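Local atomic coordinates of ribulose bisphosphate carboxylase (Hyperthermus butylicus DSM 5456, PDB entry 6HUN), a protein that probably adds carbon dioxide and water to ribulose 1,5-bisphosphate to give two molecules of 3-phosphoglycerate, as a magnesium-dependent form III Rubisco of archaeal AMP breakdown. Residues A[138-142]-A[364-369]; A[55-59]-A[88-92]; A[180-184]-A[213-219]. One frame throughout, in Å; residues are numbered along the deposited sequence.

Contact 1: A[138-142]-A[364-369]; sequences EDVYF and FHLEQP
The amide of Gln368 lies against the backbone of Phe142: Phe142 N gives to Gln368 OE1 at 3.0 Å, almost straight at 175°, and Gln368 NE2 returns an equally straight bond to Phe142 O. NE2 also donates to Pro369 O, and Lys317 donates to OE1, so the amide is fixed in rotation. Asp139 reaches the other way, its CG anti to the backbone N (chi1 -163°); OD2 takes Leu366 N at 2.7 Å on the anti side, the donor 23° out of the carboxylate plane. Val140 N meets OD1 from above that plane, and Lys317 forms a salt bridge to OD1.

The contact sits at the end of strand 132-141 and just beyond it, where Glu138 and Asp139 face Val44 in a classic beta bulge, and ties the N-terminal sheet to the loop and short strand 368-369 of the catalytic domain.

Waters bridge Glu138 O to Phe364 O and Asp139 OD2 to Leu366 O.

Among apolar contacts, Leu366 CD1 packs on Tyr141 CB at 3.9 Å, and Pro369 CD sits at the Tyr141 ring edge.

A charged group meets another ring: Glu138, salt-bridged to Arg136, brings OE2 to 3.5 Å from Phe364 CD2 at the ring edge, the planes nearly perpendicular.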
# COMPACT_ATOMS: atom_id res chain seq x y z
N GLU A 138 11.12 11.84 -2.41
CA GLU A 138 11.42 12.55 -1.17
C GLU A 138 10.28 13.51 -0.75
O GLU A 138 9.95 13.63 0.44
CB GLU A 138 12.72 13.36 -1.33
CG GLU A 138 13.95 12.56 -1.75
CD GLU A 138 14.57 11.73 -0.60
OE1 GLU A 138 13.93 11.46 0.43
OE2 GLU A 138 15.72 11.27 -0.77
N ASP A 139 9.69 14.20 -1.73
CA ASP A 139 8.65 15.17 -1.43
C ASP A 139 7.94 15.51 -2.73
O ASP A 139 8.48 15.35 -3.82
CB ASP A 139 9.27 16.45 -0.82
CG ASP A 139 8.22 17.32 -0.10
OD1 ASP A 139 7.03 16.89 -0.02
OD2 ASP A 139 8.62 18.38 0.44
N VAL A 140 6.75 16.09 -2.59
CA VAL A 140 5.97 16.53 -3.75
C VAL A 140 5.29 17.79 -3.31
O VAL A 140 4.70 17.82 -2.23
CB VAL A 140 4.92 15.48 -4.20
CG1 VAL A 140 4.09 16.03 -5.37
CG2 VAL A 140 5.62 14.20 -4.68
N TYR A 141 5.42 18.83 -4.16
CA TYR A 141 4.76 20.10 -3.95
C TYR A 141 3.44 20.04 -4.69
O TYR A 141 3.41 19.71 -5.89
CB TYR A 141 5.60 21.23 -4.53
CG TYR A 141 4.75 22.47 -4.84
CD1 TYR A 141 4.33 23.29 -3.81
CD2 TYR A 141 4.33 22.75 -6.13
CE1 TYR A 141 3.55 24.45 -4.06
CE2 TYR A 141 3.50 23.93 -6.41
CZ TYR A 141 3.13 24.74 -5.34
OH TYR A 141 2.36 25.87 -5.51
N PHE A 142 2.36 20.34 -3.97
CA PHE A 142 1.02 20.35 -4.53
C PHE A 142 0.58 21.80 -4.71
O PHE A 142 0.55 22.53 -3.71
CB PHE A 142 0.04 19.61 -3.63
CG PHE A 142 0.36 18.15 -3.51
CD1 PHE A 142 0.09 17.32 -4.58
CD2 PHE A 142 1.01 17.66 -2.43
CE1 PHE A 142 0.42 15.96 -4.51
CE2 PHE A 142 1.31 16.28 -2.34
CZ PHE A 142 1.03 15.46 -3.38
N PHE A 364 15.89 18.38 0.31
CA PHE A 364 15.09 17.16 0.36
C PHE A 364 13.60 17.41 0.58
O PHE A 364 12.81 16.46 0.56
CB PHE A 364 15.61 16.27 1.49
CG PHE A 364 16.90 15.58 1.16
CD1 PHE A 364 18.11 16.21 1.42
CD2 PHE A 364 16.91 14.31 0.62
CE1 PHE A 364 19.31 15.59 1.12
CE2 PHE A 364 18.10 13.67 0.32
CZ PHE A 364 19.29 14.29 0.54
N HIS A 365 13.21 18.67 0.81
CA HIS A 365 11.82 19.02 1.04
C HIS A 365 11.53 20.27 0.23
O HIS A 365 12.44 21.02 -0.13
CB HIS A 365 11.50 19.29 2.54
CG HIS A 365 11.93 18.20 3.47
ND1 HIS A 365 13.05 18.30 4.27
CD2 HIS A 365 11.38 16.99 3.73
CE1 HIS A 365 13.19 17.18 4.96
NE2 HIS A 365 12.18 16.38 4.67
N LEU A 366 10.25 20.50 -0.03
CA LEU A 366 9.82 21.64 -0.85
C LEU A 366 8.95 22.56 -0.02
O LEU A 366 8.34 22.15 0.96
CB LEU A 366 9.02 21.15 -2.06
CG LEU A 366 9.83 20.31 -3.06
CD1 LEU A 366 8.95 19.34 -3.85
CD2 LEU A 366 10.56 21.22 -3.98
N GLU A 367 8.86 23.81 -0.42
CA GLU A 367 7.94 24.72 0.26
C GLU A 367 6.51 24.27 -0.03
O GLU A 367 6.24 23.78 -1.13
CB GLU A 367 8.25 26.15 -0.22
CG GLU A 367 7.11 27.09 -0.24
CD GLU A 367 7.54 28.44 -0.77
OE1 GLU A 367 8.64 28.93 -0.39
OE2 GLU A 367 6.79 28.98 -1.60
N GLN A 368 5.58 24.38 0.97
CA GLN A 368 4.21 23.89 0.82
C GLN A 368 3.22 24.74 1.63
O GLN A 368 3.13 24.57 2.86
CB GLN A 368 4.08 22.41 1.22
CG GLN A 368 2.63 21.93 1.10
CD GLN A 368 2.21 21.78 -0.36
OE1 GLN A 368 2.69 20.87 -1.07
NE2 GLN A 368 1.34 22.64 -0.82
N PRO A 369 2.44 25.63 0.99
CA PRO A 369 1.29 26.23 1.69
C PRO A 369 0.16 25.21 1.82
O PRO A 369 -0.01 24.31 1.00
CB PRO A 369 0.87 27.42 0.80
CG PRO A 369 1.71 27.34 -0.47
CD PRO A 369 2.43 25.96 -0.45
O HOH W 1 12.10 14.19 2.25
O HOH W 2 6.65 19.77 1.51

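Contact 2: A[55-59]-A[88-92]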
# COMPACT_ATOMS: atom_id res chain seq x y z
N ILE A 55 22.51 10.04 -15.52
CA ILE A 55 21.43 10.60 -14.69
C ILE A 55 20.40 11.29 -15.56
O ILE A 55 19.18 11.22 -15.30
CB ILE A 55 21.98 11.54 -13.59
CG1 ILE A 55 20.84 12.08 -12.73
CG2 ILE A 55 22.71 12.76 -14.18
CD1 ILE A 55 19.96 10.92 -12.11
N LYS A 56 20.85 11.95 -16.62
CA LYS A 56 19.91 12.60 -17.51
C LYS A 56 19.01 11.58 -18.18
O LYS A 56 17.81 11.82 -18.34
CB LYS A 56 20.66 13.42 -18.54
CG LYS A 56 21.14 14.68 -17.93
CD LYS A 56 21.23 15.69 -19.03
CE LYS A 56 20.98 17.04 -18.49
NZ LYS A 56 21.73 17.24 -17.21
N ASP A 57 19.59 10.44 -18.60
CA ASP A 57 18.80 9.35 -19.18
C ASP A 57 17.79 8.81 -18.15
O ASP A 57 16.60 8.66 -18.46
CB ASP A 57 19.74 8.25 -19.65
CG ASP A 57 19.04 7.19 -20.49
OD1 ASP A 57 17.80 7.20 -20.57
OD2 ASP A 57 19.75 6.33 -21.08
N ALA A 58 18.27 8.48 -16.94
CA ALA A 58 17.36 7.97 -15.92
C ALA A 58 16.25 8.97 -15.65
O ALA A 58 15.08 8.60 -15.57
CB ALA A 58 18.13 7.68 -14.63
N ALA A 59 16.59 10.27 -15.63
CA ALA A 59 15.62 11.29 -15.26
C ALA A 59 14.55 11.46 -16.33
O ALA A 59 13.38 11.68 -16.00
CB ALA A 59 16.31 12.63 -14.97
N ALA A 88 11.94 16.90 -16.29
CA ALA A 88 13.03 16.99 -15.33
C ALA A 88 13.79 18.27 -15.63
O ALA A 88 14.35 18.38 -16.72
CB ALA A 88 13.98 15.80 -15.43
N TYR A 89 13.86 19.19 -14.67
CA TYR A 89 14.38 20.52 -14.94
C TYR A 89 15.53 20.89 -14.02
O TYR A 89 16.05 22.02 -14.10
CB TYR A 89 13.26 21.58 -14.83
CG TYR A 89 12.75 21.78 -13.42
CD1 TYR A 89 11.73 20.96 -12.92
CD2 TYR A 89 13.29 22.74 -12.59
CE1 TYR A 89 11.28 21.11 -11.64
CE2 TYR A 89 12.85 22.90 -11.31
CZ TYR A 89 11.85 22.06 -10.82
OH TYR A 89 11.39 22.22 -9.54
N ARG A 90 16.01 19.96 -13.20
CA ARG A 90 16.97 20.36 -12.19
C ARG A 90 17.56 19.13 -11.56
O ARG A 90 16.83 18.17 -11.26
CB ARG A 90 16.32 21.24 -11.13
CG ARG A 90 17.28 21.78 -10.13
CD ARG A 90 16.56 22.66 -9.16
NE ARG A 90 17.40 22.93 -8.00
CZ ARG A 90 16.93 23.36 -6.84
NH1 ARG A 90 15.62 23.53 -6.67
NH2 ARG A 90 17.77 23.56 -5.84
N PHE A 91 18.88 19.17 -11.36
CA PHE A 91 19.71 18.07 -10.92
C PHE A 91 20.64 18.53 -9.81
O PHE A 91 21.23 19.63 -9.88
CB PHE A 91 20.53 17.52 -12.12
CG PHE A 91 19.67 16.93 -13.22
CD1 PHE A 91 18.98 17.76 -14.10
CD2 PHE A 91 19.54 15.54 -13.36
CE1 PHE A 91 18.18 17.24 -15.07
CE2 PHE A 91 18.76 15.01 -14.37
CZ PHE A 91 18.07 15.84 -15.22
N HIS A 92 20.82 17.68 -8.81
CA HIS A 92 21.76 17.92 -7.73
C HIS A 92 22.48 16.63 -7.41
O HIS A 92 21.88 15.64 -6.96
CB HIS A 92 21.09 18.50 -6.49
CG HIS A 92 22.03 18.75 -5.36
ND1 HIS A 92 22.81 19.89 -5.27
CD2 HIS A 92 22.36 17.99 -4.28
CE1 HIS A 92 23.54 19.84 -4.17
NE2 HIS A 92 23.28 18.70 -3.55
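Phe91 points its ring from the strand at the helix, and three helix residues meet it in three ways. Ile55 comes in at the ring edge, CG1 lying 3.7 Å from Phe91 CD2, the two side chains running antiparallel past one another. Ala59 sets its methyl obliquely against the far end of the ring, CB to Phe91 CE2 being 3.5 Å. Over one face stands the ammonium of Lys56: NZ is 4.2 Å from the centroid of the Phe91 ring and only 14° off its normal, a cation-pi contact. One turn of helix separates Ile55 from Ala59, and Ala59 CB also meets Ala88 CB at 4.0 Å.

The lysine chain gets there by running out from the helix toward the strand and bending at its last torsion (chi4 44°), which folds NZ over the ring. Glu32 holds the same nitrogen in a salt bridge, and Val30 packs on Phe91. Further out, Ile55 and Ala59 rest on Val101 of strand 99-105, while Ile55 and Ala58 reach Val47 of strand 41-49. The helix thus packs across the sheet of the N-terminal domain; helix segment 55-59 runs at 142° to segment 88-92 of strand 87-93.

With Glu32 and the ring sharing one ammonium, the charge is probably eased by both partners, so an otherwise apolar helix-sheet contact carries one paired charge over its ring.

Contact 3: A[180-184]-A[213-219]; sequences LGYTP and FCRFEAR
Phe213 carries its ring in the position between backbone N and carbonyl carbon (chi1 71°), which sends it edge-on against the loop 180-184, while Cys214 puts SG anti to its own N (chi1 -162°) and against Pro184. Tyr182 O lies in the ring plane, 3.5 Å from Phe213 CE1, and Leu180 CD2 approaches the same rim farther round, 3.9 Å from Phe213 CZ, the two side chains crossing at about a right angle. Gly181 N stands obliquely to the ring, 3.7 Å from Phe213 CE1, in a backbone conformation (phi 129°) suited to a residue without a side chain. Gly181 N and Tyr182 O are both buried here with no hydrogen-bonding partner in the model.

Both segments belong to the TIM barrel of the catalytic domain. The loop leaves strand 171-174 and enters helix 184-196, with Thr183 as N-cap; Arg215 takes the same position for helix 216-234. Here the N-terminal ends of these two barrel helices come together. Pro184, in the first turn of its helix, is the wedge: CD touches Cys214 SG at 3.7 Å, CG meets Ala218 CB at 3.8 Å, and CB rests on Ala218 O at 3.5 Å. Arg219 turns its guanidinium away to a salt bridge with Asp204 and a bond to Ala209 O.

The predicted catalytic Lys177 lies just up the chain, and its carbonyl receives the hydroxyl of Tyr182. From the second subunit, Trp80 meets the Phe213 ring and Leu74 packs on Tyr182, placing this corner of the barrel at the dimer interface.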
# COMPACT_ATOMS: atom_id res chain seq x y z
N LEU A 180 -3.62 -8.11 22.22
CA LEU A 180 -4.72 -9.01 21.91
C LEU A 180 -4.84 -10.06 23.00
O LEU A 180 -3.88 -10.35 23.71
CB LEU A 180 -4.56 -9.70 20.54
CG LEU A 180 -4.76 -8.91 19.24
CD1 LEU A 180 -4.66 -9.85 18.04
CD2 LEU A 180 -6.06 -8.13 19.18
N GLY A 181 -6.04 -10.61 23.13
CA GLY A 181 -6.28 -11.70 24.08
C GLY A 181 -7.45 -11.51 25.04
O GLY A 181 -7.79 -12.43 25.79
N TYR A 182 -8.06 -10.33 25.02
CA TYR A 182 -9.17 -9.97 25.89
C TYR A 182 -10.51 -10.28 25.22
O TYR A 182 -10.72 -9.98 24.04
CB TYR A 182 -9.09 -8.48 26.25
CG TYR A 182 -7.95 -8.11 27.17
CD1 TYR A 182 -7.91 -8.59 28.48
CD2 TYR A 182 -6.90 -7.28 26.75
CE1 TYR A 182 -6.88 -8.27 29.34
CE2 TYR A 182 -5.84 -6.95 27.61
CZ TYR A 182 -5.84 -7.46 28.90
OH TYR A 182 -4.83 -7.17 29.80
N THR A 183 -11.44 -10.85 25.98
CA THR A 183 -12.83 -10.89 25.54
C THR A 183 -13.43 -9.48 25.64
O THR A 183 -12.82 -8.58 26.23
CB THR A 183 -13.63 -11.89 26.36
OG1 THR A 183 -13.62 -11.51 27.74
CG2 THR A 183 -13.05 -13.29 26.21
N PRO A 184 -14.59 -9.24 25.02
CA PRO A 184 -15.20 -7.91 25.17
C PRO A 184 -15.35 -7.51 26.63
O PRO A 184 -14.93 -6.40 26.99
CB PRO A 184 -16.55 -8.08 24.46
CG PRO A 184 -16.25 -9.08 23.37
CD PRO A 184 -15.29 -10.05 24.00
N PHE A 213 -12.79 -13.88 18.71
CA PHE A 213 -12.71 -13.90 20.16
C PHE A 213 -13.18 -12.59 20.78
O PHE A 213 -13.42 -12.55 21.99
CB PHE A 213 -11.29 -14.23 20.63
CG PHE A 213 -10.31 -13.13 20.40
CD1 PHE A 213 -10.07 -12.17 21.37
CD2 PHE A 213 -9.62 -13.05 19.19
CE1 PHE A 213 -9.17 -11.14 21.16
CE2 PHE A 213 -8.70 -12.01 18.97
CZ PHE A 213 -8.50 -11.06 19.96
N CYS A 214 -13.35 -11.54 19.97
CA CYS A 214 -13.68 -10.19 20.41
C CYS A 214 -14.19 -9.37 19.24
O CYS A 214 -13.47 -8.52 18.68
CB CYS A 214 -12.46 -9.49 21.03
SG CYS A 214 -12.92 -8.05 22.07
N ARG A 215 -15.43 -9.62 18.86
CA ARG A 215 -16.03 -8.95 17.73
C ARG A 215 -16.18 -7.46 17.98
O ARG A 215 -16.36 -7.00 19.13
CB ARG A 215 -17.38 -9.56 17.42
CG ARG A 215 -17.25 -11.01 17.34
CD ARG A 215 -16.80 -11.43 15.97
NE ARG A 215 -16.90 -12.88 15.86
CZ ARG A 215 -18.04 -13.56 15.96
NH1 ARG A 215 -18.03 -14.89 15.86
NH2 ARG A 215 -19.20 -12.94 16.14
N PHE A 216 -16.21 -6.73 16.87
CA PHE A 216 -16.15 -5.28 16.92
C PHE A 216 -17.30 -4.72 17.75
O PHE A 216 -17.08 -3.93 18.68
CB PHE A 216 -16.17 -4.67 15.52
CG PHE A 216 -16.02 -3.16 15.53
CD1 PHE A 216 -14.76 -2.59 15.53
CD2 PHE A 216 -17.13 -2.33 15.59
CE1 PHE A 216 -14.58 -1.19 15.55
CE2 PHE A 216 -16.97 -0.94 15.62
CZ PHE A 216 -15.71 -0.38 15.60
N GLU A 217 -18.53 -5.18 17.46
CA GLU A 217 -19.69 -4.59 18.12
C GLU A 217 -19.69 -4.89 19.61
O GLU A 217 -19.95 -4.00 20.43
CB GLU A 217 -20.99 -5.06 17.46
CG GLU A 217 -22.21 -4.73 18.33
CD GLU A 217 -23.45 -4.28 17.57
OE1 GLU A 217 -23.58 -4.63 16.38
OE2 GLU A 217 -24.31 -3.61 18.19
N ALA A 218 -19.42 -6.14 19.98
CA ALA A 218 -19.45 -6.49 21.39
C ALA A 218 -18.32 -5.78 22.14
O ALA A 218 -18.50 -5.38 23.28
CB ALA A 218 -19.38 -8.01 21.56
N ARG A 219 -17.17 -5.60 21.50
CA ARG A 219 -16.06 -4.85 22.09
C ARG A 219 -16.39 -3.37 22.28
O ARG A 219 -16.20 -2.80 23.38
CB ARG A 219 -14.81 -5.01 21.21
CG ARG A 219 -13.67 -4.12 21.60
CD ARG A 219 -12.40 -4.58 20.88
NE ARG A 219 -12.11 -3.84 19.66
CZ ARG A 219 -12.17 -4.36 18.45
NH1 ARG A 219 -12.54 -5.64 18.30
NH2 ARG A 219 -11.88 -3.62 17.40

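Contacts 1 and 2 both reach the N-terminal sheet, their centres about 18 Å apart: contact 2 lays a helix over it near strand 87-93, and contact 1 fastens its strand 132-141 to the catalytic domain. Contact 3 lies across the chain's centre, its centre about 42 Å from that of contact 1 and about 53 Å from that of contact 2, between elements of the barrel. Contacts 1 and 3 are mostly buried, contact 2 only partly. Chemistry follows place: side-chain amide, carboxylate and water bonds join a strand end to a mostly irregular segment in contact 1; contact 2 is apolar with one cation over a ring; contact 3 relies on van der Waals packing, with a second subunit closing over it.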